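Long-range contact in acylphosphatase (PDB 3TRG), which catalyses the hydrolysis of acyl phosphates to a carboxylate and phosphate: residues 9-23 / 46-60. Numbering follows the deposited sequence. Where two conformers were deposited one is given.
Sequences KNETCIHVTVSGKVQ and NLSHGDVELVACGER. With EDO (1,2-ethanediol), chain C.
The His15 ring meets its neighbours at its edge: Glu53 OE2, Val55 CG2 and a 1,2-ethanediol hydroxyl all lie close to the ring plane. His15 NE2 donates to Glu53 OE2 at 2.6 Å in an almost straight bond (176°), received on the anti lone pair, with the carboxylate standing perpendicular to the ring. His15 ND1 donates to the diol, probably a crystallisation component, so both ring nitrogens are engaged; the carboxylate may stabilise a positively charged imidazole. With CG anti to the backbone N (chi1 176°), the imidazole reaches diagonally past its direct partner Val55 to Glu53, two residues away in strand 52-57 on the same face.

Near the start of strand 11-19, the Arg60 guanidinium has Glu11 C over one face and Lys9 O near its edge. Arg60 NH1 reaches Lys9 O in the carbonyl plane at 2.9 Å, while the extended Arg60 side chain crosses that of Thr12 at about a right angle, its CG against Thr12 CG2.

Strands 11-19 and 52-57 run antiparallel as neighbouring strands of the ferredoxin-like alpha/beta sandwich of acylphosphatases, strand 11-19 being flanked on its other edge by strand 78-87. Paired backbone bonds join Thr12 to Gly58, Ile14 to Ala56, Val16 to Leu54 and Val18 to Val52. The side chains of Thr12, Ile14, Val16, Val18, Val52, Leu54 and Ala56 share the helix-covered face; Val16 CB packs alongside Leu54 CG at 3.7 Å. On the opposite face, the Cys13 SG–Cys57 SG disulfide (2.0 Å) links a non-hydrogen-bonded pair.

Beyond Val18, Val22 CB rests on Val52 CG2 (3.8 Å), both touching Phe27. Asn46, a predicted active-site residue beside Arg28, donates from ND2 to Val22 O at 3.1 Å from above the carbonyl plane, and Gln23 NE2 binds Gly50 O at 3.0 Å, joining the loop after strand 11-19 to the Leu47–Gly50 type II turn.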
loop_
_atom_site.group_PDB
_atom_site.type_symbol
_atom_site.label_atom_id
_atom_site.label_comp_id
_atom_site.label_asym_id
_atom_site.label_seq_id
_atom_site.Cartn_x
_atom_site.Cartn_y
_atom_site.Cartn_z
ATOM N N LYS A 9 6.566 18.819 -1.901
ATOM C CA LYS A 9 5.588 19.378 -0.980
ATOM C C LYS A 9 4.354 18.486 -0.856
ATOM O O LYS A 9 3.836 18.258 0.240
ATOM C CB LYS A 9 5.166 20.754 -1.505
ATOM C CG LYS A 9 4.324 21.573 -0.568
ATOM C CD LYS A 9 3.942 22.915 -1.203
ATOM C CE LYS A 9 5.163 23.740 -1.585
ATOM N NZ LYS A 9 4.790 25.100 -2.100
ATOM N N ASN A 10 3.890 17.988 -1.996
ATOM C CA ASN A 10 2.589 17.343 -2.083
ATOM C C ASN A 10 2.628 15.824 -2.005
ATOM O O ASN A 10 1.603 15.171 -2.177
ATOM C CB ASN A 10 1.881 17.770 -3.375
ATOM C CG ASN A 10 1.371 19.195 -3.316
ATOM O OD1 ASN A 10 0.980 19.677 -2.258
ATOM N ND2 ASN A 10 1.374 19.877 -4.460
ATOM N N GLU A 11 3.800 15.252 -1.755
ATOM C CA GLU A 11 3.889 13.796 -1.684
ATOM C C GLU A 11 4.641 13.324 -0.448
ATOM O O GLU A 11 5.499 14.030 0.088
ATOM C CB GLU A 11 4.528 13.230 -2.957
ATOM C CG GLU A 11 3.768 13.617 -4.217
ATOM C CD GLU A 11 4.455 13.190 -5.501
ATOM O OE1 GLU A 11 5.502 12.512 -5.439
ATOM O OE2 GLU A 11 3.942 13.544 -6.579
ATOM N N THR A 12 4.303 12.125 0.010
ATOM C CA THR A 12 5.063 11.494 1.075
ATOM C C THR A 12 5.010 9.983 0.895
ATOM O O THR A 12 4.493 9.495 -0.103
ATOM C CB THR A 12 4.527 11.893 2.469
ATOM O OG1 THR A 12 5.458 11.485 3.476
ATOM C CG2 THR A 12 3.161 11.255 2.722
ATOM N N CYS A 13 5.549 9.245 1.855
ATOM C CA CYS A 13 5.529 7.791 1.791
ATOM C C CYS A 13 5.038 7.218 3.112
ATOM O O CYS A 13 5.262 7.808 4.177
ATOM C CB CYS A 13 6.930 7.238 1.513
ATOM S SG CYS A 13 7.631 7.637 -0.094
ATOM N N ILE A 14 4.379 6.065 3.039
ATOM C CA ILE A 14 3.989 5.329 4.238
ATOM C C ILE A 14 4.430 3.870 4.132
ATOM O O ILE A 14 4.635 3.352 3.029
ATOM C CB ILE A 14 2.461 5.388 4.498
ATOM C CG1 ILE A 14 1.689 4.672 3.386
ATOM C CG2 ILE A 14 1.993 6.837 4.669
ATOM C CD1 ILE A 14 0.218 4.432 3.726
ATOM N N HIS A 15 4.576 3.224 5.284
ATOM C CA HIS A 15 4.836 1.796 5.366
ATOM C C HIS A 15 3.647 1.160 6.080
ATOM O O HIS A 15 3.137 1.717 7.051
ATOM C CB HIS A 15 6.130 1.548 6.144
ATOM C CG HIS A 15 6.441 0.100 6.360
ATOM N ND1 HIS A 15 6.211 -0.537 7.560
ATOM C CD2 HIS A 15 6.972 -0.833 5.534
ATOM C CE1 HIS A 15 6.587 -1.801 7.464
ATOM N NE2 HIS A 15 7.053 -2.006 6.244
ATOM N N VAL A 16 3.201 0.008 5.587
ATOM C CA VAL A 16 1.986 -0.621 6.102
ATOM C C VAL A 16 2.173 -2.115 6.292
ATOM O O VAL A 16 2.838 -2.771 5.489
ATOM C CB VAL A 16 0.812 -0.446 5.124
ATOM C CG1 VAL A 16 -0.522 -0.754 5.816
ATOM C CG2 VAL A 16 0.808 0.963 4.527
ATOM N N THR A 17 1.581 -2.644 7.361
ATOM C CA THR A 17 1.343 -4.080 7.468
ATOM C C THR A 17 -0.154 -4.332 7.600
ATOM O O THR A 17 -0.869 -3.588 8.278
ATOM C CB THR A 17 2.100 -4.740 8.635
ATOM O OG1 THR A 17 1.808 -4.048 9.852
ATOM C CG2 THR A 17 3.603 -4.712 8.381
ATOM N N VAL A 18 -0.622 -5.377 6.927
ATOM C CA VAL A 18 -2.036 -5.719 6.904
ATOM C C VAL A 18 -2.185 -7.157 7.370
ATOM O O VAL A 18 -1.598 -8.067 6.791
ATOM C CB VAL A 18 -2.623 -5.574 5.489
ATOM C CG1 VAL A 18 -4.116 -5.918 5.489
ATOM C CG2 VAL A 18 -2.403 -4.155 4.963
ATOM N N SER A 19 -2.969 -7.357 8.425
ATOM C CA SER A 19 -3.147 -8.687 8.991
ATOM C C SER A 19 -4.540 -9.238 8.719
ATOM O O SER A 19 -5.476 -8.485 8.449
ATOM C CB SER A 19 -2.889 -8.667 10.499
ATOM O OG SER A 19 -3.881 -7.913 11.178
ATOM N N GLY A 20 -4.663 -10.558 8.806
ATOM C CA GLY A 20 -5.940 -11.225 8.631
ATOM C C GLY A 20 -5.843 -12.381 7.658
ATOM O O GLY A 20 -4.785 -12.992 7.496
ATOM N N LYS A 21 -6.965 -12.690 7.021
ATOM C CA LYS A 21 -6.988 -13.638 5.922
ATOM C C LYS A 21 -6.525 -12.885 4.685
ATOM O O LYS A 21 -7.313 -12.202 4.028
ATOM C CB LYS A 21 -8.405 -14.187 5.732
ATOM C CG LYS A 21 -8.698 -14.744 4.343
ATOM C CD LYS A 21 -7.830 -15.942 4.010
ATOM C CE LYS A 21 -8.182 -16.495 2.635
ATOM N NZ LYS A 21 -7.351 -17.678 2.281
ATOM N N VAL A 22 -5.231 -12.986 4.392
ATOM C CA VAL A 22 -4.635 -12.202 3.314
ATOM C C VAL A 22 -3.866 -13.063 2.317
ATOM O O VAL A 22 -3.214 -12.539 1.416
ATOM C CB VAL A 22 -3.693 -11.102 3.860
ATOM C CG1 VAL A 22 -4.461 -10.133 4.750
ATOM C CG2 VAL A 22 -2.509 -11.720 4.614
ATOM N N GLN A 23 -3.934 -14.381 2.489
ATOM C CA GLN A 23 -3.287 -15.305 1.560
ATOM C C GLN A 23 -4.301 -15.970 0.636
ATOM O O GLN A 23 -5.455 -16.179 1.012
ATOM C CB GLN A 23 -2.489 -16.375 2.317
ATOM C CG GLN A 23 -1.078 -15.952 2.707
ATOM C CD GLN A 23 -1.042 -15.070 3.943
ATOM O OE1 GLN A 23 -1.950 -15.111 4.778
ATOM N NE2 GLN A 23 0.013 -14.269 4.067
ATOM N N ASN A 46 3.653 -10.369 0.185
ATOM C CA ASN A 46 2.998 -11.198 1.178
ATOM C C ASN A 46 4.094 -11.810 2.009
ATOM O O ASN A 46 4.894 -12.581 1.491
ATOM C CB ASN A 46 2.223 -12.334 0.504
ATOM C CG ASN A 46 0.785 -11.969 0.203
ATOM O OD1 ASN A 46 0.477 -11.472 -0.874
ATOM N ND2 ASN A 46 -0.106 -12.230 1.151
ATOM N N LEU A 47 4.152 -11.473 3.289
ATOM C CA LEU A 47 5.125 -12.108 4.162
ATOM C C LEU A 47 4.683 -13.549 4.400
ATOM O O LEU A 47 3.512 -13.809 4.685
ATOM C CB LEU A 47 5.250 -11.337 5.480
ATOM C CG LEU A 47 5.692 -9.876 5.339
ATOM C CD1 LEU A 47 5.661 -9.187 6.693
ATOM C CD2 LEU A 47 7.078 -9.772 4.713
ATOM N N SER A 48 5.613 -14.487 4.258
ATOM C CA SER A 48 5.289 -15.901 4.404
ATOM C C SER A 48 4.730 -16.205 5.793
ATOM O O SER A 48 5.359 -15.897 6.800
ATOM C CB SER A 48 6.528 -16.750 4.124
ATOM O OG SER A 48 6.213 -18.132 4.124
ATOM N N HIS A 49 3.541 -16.805 5.835
ATOM C CA HIS A 49 2.874 -17.145 7.087
ATOM C C HIS A 49 2.508 -15.923 7.917
ATOM O O HIS A 49 2.208 -16.043 9.104
ATOM C CB HIS A 49 3.736 -18.097 7.922
ATOM C CG HIS A 49 4.112 -19.352 7.202
ATOM N ND1 HIS A 49 3.173 -20.227 6.696
ATOM C CD2 HIS A 49 5.318 -19.881 6.903
ATOM C CE1 HIS A 49 3.789 -21.238 6.114
ATOM N NE2 HIS A 49 5.092 -21.056 6.226
ATOM N N GLY A 50 2.516 -14.751 7.292
ATOM C CA GLY A 50 2.334 -13.515 8.026
ATOM C C GLY A 50 1.500 -12.469 7.314
ATOM O O GLY A 50 0.572 -12.791 6.565
ATOM N N ASP A 51 1.843 -11.208 7.554
ATOM C CA ASP A 51 1.058 -10.071 7.082
ATOM C C ASP A 51 1.394 -9.698 5.652
ATOM O O ASP A 51 2.421 -10.112 5.118
ATOM C CB ASP A 51 1.342 -8.840 7.949
ATOM C CG ASP A 51 0.895 -9.008 9.385
ATOM O OD1 ASP A 51 0.002 -9.833 9.648
ATOM O OD2 ASP A 51 1.436 -8.290 10.251
ATOM N N VAL A 52 0.533 -8.892 5.038
ATOM C CA VAL A 52 0.906 -8.206 3.811
ATOM C C VAL A 52 1.711 -6.974 4.212
ATOM O O VAL A 52 1.394 -6.320 5.206
ATOM C CB VAL A 52 -0.336 -7.814 2.985
ATOM C CG1 VAL A 52 0.008 -6.773 1.929
ATOM C CG2 VAL A 52 -0.945 -9.050 2.341
ATOM N N GLU A 53 2.778 -6.681 3.475
ATOM C CA GLU A 53 3.603 -5.521 3.776
ATOM C C GLU A 53 3.738 -4.661 2.529
ATOM O O GLU A 53 3.927 -5.178 1.433
ATOM C CB GLU A 53 4.990 -5.940 4.275
ATOM C CG GLU A 53 5.874 -4.755 4.643
ATOM C CD GLU A 53 7.324 -5.138 4.879
ATOM O OE1 GLU A 53 7.700 -6.290 4.574
ATOM O OE2 GLU A 53 8.085 -4.273 5.365
ATOM N N LEU A 54 3.635 -3.346 2.686
ATOM C CA LEU A 54 3.797 -2.465 1.532
ATOM C C LEU A 54 4.400 -1.119 1.900
ATOM O O LEU A 54 4.344 -0.689 3.052
ATOM C CB LEU A 54 2.458 -2.242 0.807
ATOM C CG LEU A 54 1.364 -1.557 1.632
ATOM C CD1 LEU A 54 0.731 -0.439 0.822
ATOM C CD2 LEU A 54 0.316 -2.568 2.059
ATOM N N VAL A 55 5.004 -0.481 0.904
ATOM C CA VAL A 55 5.357 0.927 0.966
ATOM C C VAL A 55 4.615 1.621 -0.170
ATOM O O VAL A 55 4.583 1.125 -1.303
ATOM C CB VAL A 55 6.872 1.137 0.801
ATOM C CG1 VAL A 55 7.185 2.608 0.521
ATOM C CG2 VAL A 55 7.616 0.655 2.053
ATOM N N ALA A 56 3.987 2.750 0.137
ATOM C CA ALA A 56 3.254 3.504 -0.870
ATOM C C ALA A 56 3.664 4.966 -0.795
ATOM O O ALA A 56 3.707 5.546 0.291
ATOM C CB ALA A 56 1.760 3.359 -0.662
ATOM N N CYS A 57 3.971 5.550 -1.953
ATOM C CA CYS A 57 4.417 6.934 -2.040
ATOM C C CYS A 57 3.581 7.678 -3.067
ATOM O O CYS A 57 3.254 7.135 -4.128
ATOM C CB CYS A 57 5.882 7.005 -2.478
ATOM S SG CYS A 57 7.058 6.172 -1.394
ATOM N N GLY A 58 3.255 8.925 -2.753
ATOM C CA GLY A 58 2.547 9.784 -3.679
ATOM C C GLY A 58 1.772 10.842 -2.921
ATOM O O GLY A 58 2.100 11.167 -1.779
ATOM N N GLU A 59 0.739 11.381 -3.554
ATOM C CA GLU A 59 -0.059 12.424 -2.924
ATOM C C GLU A 59 -0.822 11.886 -1.717
ATOM O O GLU A 59 -1.226 10.724 -1.696
ATOM C CB GLU A 59 -0.980 13.069 -3.958
ATOM C CG GLU A 59 -0.174 13.812 -5.014
ATOM C CD GLU A 59 -1.016 14.655 -5.942
ATOM O OE1 GLU A 59 -2.238 14.420 -6.026
ATOM O OE2 GLU A 59 -0.446 15.561 -6.585
ATOM N N ARG A 60 -1.001 12.726 -0.702
ATOM C CA ARG A 60 -1.567 12.271 0.569
ATOM C C ARG A 60 -3.034 11.843 0.483
ATOM O O ARG A 60 -3.441 10.896 1.157
ATOM C CB ARG A 60 -1.364 13.333 1.654
ATOM C CG ARG A 60 0.110 13.551 1.989
ATOM C CD ARG A 60 0.300 14.737 2.925
ATOM N NE ARG A 60 1.709 14.999 3.213
ATOM C CZ ARG A 60 2.502 15.737 2.441
ATOM N NH1 ARG A 60 2.024 16.271 1.323
ATOM N NH2 ARG A 60 3.772 15.935 2.776
HETATM C C1 EDO C . 3.941 0.507 10.306
HETATM O O1 EDO C . 5.295 0.610 9.844
HETATM C C2 EDO C . 3.365 -0.832 9.867
HETATM O O2 EDO C . 4.046 -1.900 10.528
HETATM O O HOH W 1 6.401 17.114 2.098
HETATM O O HOH W 2 -0.397 15.502 -0.588
HETATM O O HOH W 3 2.387 15.721 -6.851
HETATM O O HOH W 4 -1.919 -11.811 9.067
#